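Local coordinates for protein NUDIX hydrolase (Jonesia denitrificans, PDB 4KTB) that is of unknown function but possibly acts as an asymmetric diadenosine tetraphosphate (Ap4A) hydrolase of the NUDIX clan, at residues R86-L89 with V90-E94; Q176-L179 with L180-L184. All blocks are in the same frame, centred on the assembly; numbering follows the deposited sequence.

Contact 1. Residues R86-L89 with V90-E94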
loop_
_atom_site.group_PDB
_atom_site.type_symbol
_atom_site.label_atom_id
_atom_site.label_comp_id
_atom_site.label_asym_id
_atom_site.label_seq_id
_atom_site.Cartn_x
_atom_site.Cartn_y
_atom_site.Cartn_z
ATOM N N ARG A 86 2.413 -12.103 -10.914
ATOM C CA ARG A 86 2.957 -12.884 -9.806
ATOM C C ARG A 86 3.748 -14.076 -10.337
ATOM O O ARG A 86 4.707 -14.516 -9.703
ATOM C CB ARG A 86 1.856 -13.336 -8.831
ATOM C CG ARG A 86 0.866 -14.354 -9.385
ATOM C CD ARG A 86 -0.206 -14.685 -8.333
ATOM N NE ARG A 86 -0.898 -13.481 -7.853
ATOM C CZ ARG A 86 -0.825 -12.985 -6.617
ATOM N NH1 ARG A 86 -1.496 -11.883 -6.308
ATOM N NH2 ARG A 86 -0.093 -13.585 -5.688
ATOM N N ASP A 87 3.353 -14.569 -11.515
ATOM C CA ASP A 87 4.039 -15.676 -12.188
ATOM C C ASP A 87 5.347 -15.216 -12.837
ATOM O O ASP A 87 6.336 -15.942 -12.845
ATOM C CB ASP A 87 3.148 -16.296 -13.277
ATOM C CG ASP A 87 1.981 -17.079 -12.712
ATOM O OD1 ASP A 87 2.118 -17.647 -11.612
ATOM O OD2 ASP A 87 0.924 -17.129 -13.382
ATOM N N ALA A 88 5.325 -14.024 -13.422
ATOM C CA ALA A 88 6.559 -13.402 -13.899
ATOM C C ALA A 88 7.537 -13.249 -12.739
ATOM O O ALA A 88 8.742 -13.380 -12.919
ATOM C CB ALA A 88 6.277 -12.052 -14.527
ATOM N N LEU A 89 7.017 -12.979 -11.545
ATOM C CA LEU A 89 7.877 -12.845 -10.377
ATOM C C LEU A 89 8.555 -14.178 -10.104
ATOM O O LEU A 89 9.769 -14.257 -9.908
ATOM C CB LEU A 89 7.069 -12.419 -9.150
ATOM C CG LEU A 89 6.590 -10.976 -9.115
ATOM C CD1 LEU A 89 5.683 -10.812 -7.920
ATOM C CD2 LEU A 89 7.776 -10.002 -9.050
ATOM N N VAL A 90 7.755 -15.232 -10.098
ATOM C CA VAL A 90 8.274 -16.568 -9.860
ATOM C C VAL A 90 9.346 -16.906 -10.888
ATOM O O VAL A 90 10.440 -17.359 -10.550
ATOM C CB VAL A 90 7.158 -17.597 -9.970
ATOM C CG1 VAL A 90 7.733 -18.989 -9.940
ATOM C CG2 VAL A 90 6.135 -17.408 -8.848
ATOM N N ARG A 91 9.025 -16.666 -12.151
ATOM C CA ARG A 91 9.925 -16.977 -13.248
ATOM C C ARG A 91 11.246 -16.238 -13.134
ATOM O O ARG A 91 12.296 -16.787 -13.424
ATOM C CB ARG A 91 9.247 -16.636 -14.572
ATOM C CG ARG A 91 10.076 -16.949 -15.778
ATOM C CD ARG A 91 9.257 -16.838 -17.051
ATOM N NE ARG A 91 8.718 -15.495 -17.231
ATOM C CZ ARG A 91 9.387 -14.500 -17.795
ATOM N NH1 ARG A 91 10.626 -14.699 -18.224
ATOM N NH2 ARG A 91 8.812 -13.313 -17.923
ATOM N N HIS A 92 11.205 -14.987 -12.701
ATOM C CA HIS A 92 12.423 -14.177 -12.704
ATOM C C HIS A 92 13.282 -14.515 -11.507
ATOM O O HIS A 92 14.505 -14.431 -11.564
ATOM C CB HIS A 92 12.106 -12.671 -12.794
ATOM C CG HIS A 92 11.715 -12.227 -14.170
ATOM N ND1 HIS A 92 12.614 -12.158 -15.212
ATOM C CD2 HIS A 92 10.514 -11.858 -14.687
ATOM C CE1 HIS A 92 11.990 -11.761 -16.309
ATOM N NE2 HIS A 92 10.715 -11.573 -16.017
ATOM N N ILE A 93 12.634 -14.926 -10.425
ATOM C CA ILE A 93 13.362 -15.366 -9.245
ATOM C C ILE A 93 14.127 -16.662 -9.519
ATOM O O ILE A 93 15.305 -16.785 -9.182
ATOM C CB ILE A 93 12.416 -15.550 -8.045
ATOM C CG1 ILE A 93 11.853 -14.202 -7.603
ATOM C CG2 ILE A 93 13.134 -16.195 -6.873
ATOM C CD1 ILE A 93 12.820 -13.384 -6.758
ATOM N N GLU A 94 13.453 -17.629 -10.129
ATOM C CA GLU A 94 14.092 -18.885 -10.487
ATOM C C GLU A 94 15.252 -18.618 -11.442
ATOM O O GLU A 94 16.348 -19.137 -11.265
ATOM C CB GLU A 94 13.059 -19.794 -11.151
ATOM C CG GLU A 94 13.384 -21.255 -11.101
ATOM C CD GLU A 94 14.177 -21.712 -12.297
ATOM O OE1 GLU A 94 14.184 -20.988 -13.313
ATOM O OE2 GLU A 94 14.790 -22.801 -12.231
#

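Contact 2. Residues Q176-L179 with L180-L184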
loop_
_atom_site.group_PDB
_atom_site.type_symbol
_atom_site.label_atom_id
_atom_site.label_comp_id
_atom_site.label_asym_id
_atom_site.label_seq_id
_atom_site.Cartn_x
_atom_site.Cartn_y
_atom_site.Cartn_z
ATOM N N GLN A 176 18.324 2.110 -10.208
ATOM C CA GLN A 176 17.970 1.006 -9.326
ATOM C C GLN A 176 18.503 1.192 -7.911
ATOM O O GLN A 176 18.007 0.571 -6.969
ATOM C CB GLN A 176 18.444 -0.326 -9.894
ATOM C CG GLN A 176 17.632 -0.812 -11.089
ATOM C CD GLN A 176 17.470 -2.322 -11.125
ATOM O OE1 GLN A 176 16.357 -2.832 -11.301
ATOM N NE2 GLN A 176 18.578 -3.046 -10.968
ATOM N N ASP A 177 19.517 2.037 -7.754
ATOM C CA ASP A 177 19.993 2.340 -6.414
ATOM C C ASP A 177 18.874 3.033 -5.657
ATOM O O ASP A 177 18.649 2.760 -4.484
ATOM C CB ASP A 177 21.256 3.196 -6.437
ATOM C CG ASP A 177 21.130 4.389 -7.338
ATOM O OD1 ASP A 177 20.480 4.272 -8.398
ATOM O OD2 ASP A 177 21.685 5.453 -6.995
HETATM N N MSE A 178 18.154 3.914 -6.335
HETATM C CA MSE A 178 17.039 4.602 -5.706
HETATM C C MSE A 178 15.877 3.658 -5.423
HETATM O O MSE A 178 15.245 3.727 -4.366
HETATM C CB MSE A 178 16.556 5.742 -6.588
HETATM C CG MSE A 178 15.321 6.430 -6.048
HETATM SE SE MSE A 178 15.516 7.060 -4.203
HETATM C CE MSE A 178 17.186 8.086 -4.332
ATOM N N LEU A 179 15.589 2.782 -6.378
ATOM C CA LEU A 179 14.519 1.807 -6.196
ATOM C C LEU A 179 14.834 0.934 -4.983
ATOM O O LEU A 179 13.942 0.574 -4.207
ATOM C CB LEU A 179 14.345 0.954 -7.452
ATOM C CG LEU A 179 13.234 -0.092 -7.396
ATOM C CD1 LEU A 179 11.917 0.546 -7.045
ATOM C CD2 LEU A 179 13.134 -0.802 -8.736
ATOM N N LEU A 180 16.113 0.627 -4.801
ATOM C CA LEU A 180 16.538 -0.135 -3.639
ATOM C C LEU A 180 16.244 0.634 -2.341
ATOM O O LEU A 180 15.777 0.060 -1.354
ATOM C CB LEU A 180 18.019 -0.479 -3.759
ATOM C CG LEU A 180 18.701 -0.977 -2.492
ATOM C CD1 LEU A 180 18.055 -2.265 -2.004
ATOM C CD2 LEU A 180 20.188 -1.164 -2.758
ATOM N N LYS A 181 16.500 1.937 -2.357
ATOM C CA LYS A 181 16.238 2.776 -1.193
ATOM C C LYS A 181 14.753 2.892 -0.907
ATOM O O LYS A 181 14.323 2.887 0.247
ATOM C CB LYS A 181 16.814 4.168 -1.404
ATOM C CG LYS A 181 18.318 4.217 -1.424
ATOM C CD LYS A 181 18.770 5.653 -1.321
ATOM C CE LYS A 181 19.724 6.001 -2.447
ATOM N NZ LYS A 181 20.138 7.437 -2.433
ATOM N N GLN A 182 13.971 3.030 -1.962
ATOM C CA GLN A 182 12.526 2.997 -1.814
ATOM C C GLN A 182 12.087 1.678 -1.195
ATOM O O GLN A 182 11.177 1.650 -0.386
ATOM C CB GLN A 182 11.843 3.188 -3.170
ATOM C CG GLN A 182 12.031 4.560 -3.766
ATOM C CD GLN A 182 11.474 4.658 -5.166
ATOM O OE1 GLN A 182 12.219 4.618 -6.146
ATOM N NE2 GLN A 182 10.150 4.779 -5.271
ATOM N N ALA A 183 12.754 0.587 -1.564
ATOM C CA ALA A 183 12.377 -0.737 -1.072
ATOM C C ALA A 183 12.693 -0.858 0.412
ATOM O O ALA A 183 11.880 -1.357 1.195
ATOM C CB ALA A 183 13.078 -1.839 -1.879
ATOM N N LEU A 184 13.873 -0.378 0.789
ATOM C CA LEU A 184 14.284 -0.336 2.183
ATOM C C LEU A 184 13.412 0.607 2.990
ATOM O O LEU A 184 13.064 0.314 4.133
ATOM C CB LEU A 184 15.737 0.128 2.286
ATOM C CG LEU A 184 16.735 -0.873 1.732
ATOM C CD1 LEU A 184 18.116 -0.260 1.713
ATOM C CD2 LEU A 184 16.721 -2.135 2.581
#

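Contact 1. Residues R86-L89 with V90-E94
The carbonyl oxygen of Leu89 receives two backbone N-H groups: Ile93 N at 3.0 Å makes the regular helical bond, and His92 N adds a weak one at 3.2 Å. These turns belong to helix 85-97, which by sequence matches the helix of the Nudix box, with Arg91 at its arginine and His92 where the glutamate directly after that arginine usually stands. His92 N also bonds to Ala88 O, at 2.9 Å. The His92 ring turns an edge to that oxygen: with CG beside the backbone N (chi1 -77°), CD2 comes within 2.9 Å of Ala88 O, near the ring plane. NE2, the ring atom next to CD2, bonds to Arg78 O, helping fix the imidazole's rotation, and the side chain lies about 5 Å from a bound sodium ion. Arg91 lays a guanidinium face over His92 CD2, 3.9 Å above the plane and toward the rim, while its NE forms a salt bridge with Glu83, the loop-to-helix pairing familiar from Nudix proteins. A leucine in place of His92 would probably leave Arg78 O without its mate and take away the ring edge over the Arg91 guanidinium. The aliphatic Leu89 and Ile93 suit the side packed on Val42 and Ala44 of strand 39-49, whereas Arg86 reaches Ser52 O of the second subunit. Branched Val90 fits against the preceding turn, its CG2 3.3 Å from Arg86 O.

Contact 2. Residues Q176-L179 with L180-L184
Met178, a selenomethionine with two modelled conformers, has in the one described here CG anti to its backbone nitrogen (chi1 175°), which places CG beside Gln182, and two further bends that bring CE toward Lys181. Gln182 sets off the other way, CG beside the backbone N (chi1 -67°), and runs extended so that OE1 comes to 3.6 Å from Met178 CG; the two side chains cross at about a right angle. In this conformer Met178 CE also lies 3.6 Å from Lys181 NZ, a doubtful contact. All this happens along helix 176-186 of the Nudix fold. Its backbone is firmly bonded here: Gln182 N meets Met178 O at 2.8 Å with a nearly straight N-H (168°). Leu179, whose CD1 is 4.2 Å from Gln182 OE1, faces Phe112, Tyr117 and Phe126, and so is suitably hydrophobic; Leu180 packs on Leu169 of helix 166-170. Gln182 NE2 makes a weak hydrogen bond to Ala185 O of the third subunit. Asp177 OD2 and Lys181 NZ stay 5.2 Å apart, so their attraction is probably modest. The backbone bonds thus hold the turn, while carbons lie against the polar ends of Gln182 and Lys181 without side-chain hydrogen bonds between them.

Both contacts are single-helix neighbourhoods held by backbone bonds, but they lie on opposite sides of the chain's centre, about 20 Å apart between centres, and do not touch. Contact 1, on helix 85-97, is partly buried and strongly polar: its arginines reach the flanking loops, and its one imidazole the end of strand 75-78, close to the sodium ion. Contact 2, on helix 176-186, is buried and mainly aliphatic, resting on strands 113-118 and 126-127 and on helix 166-170. Strand 39-49 takes side chains from the first. Each also meets another copy of the protein, the second subunit for contact 1 and the third for contact 2.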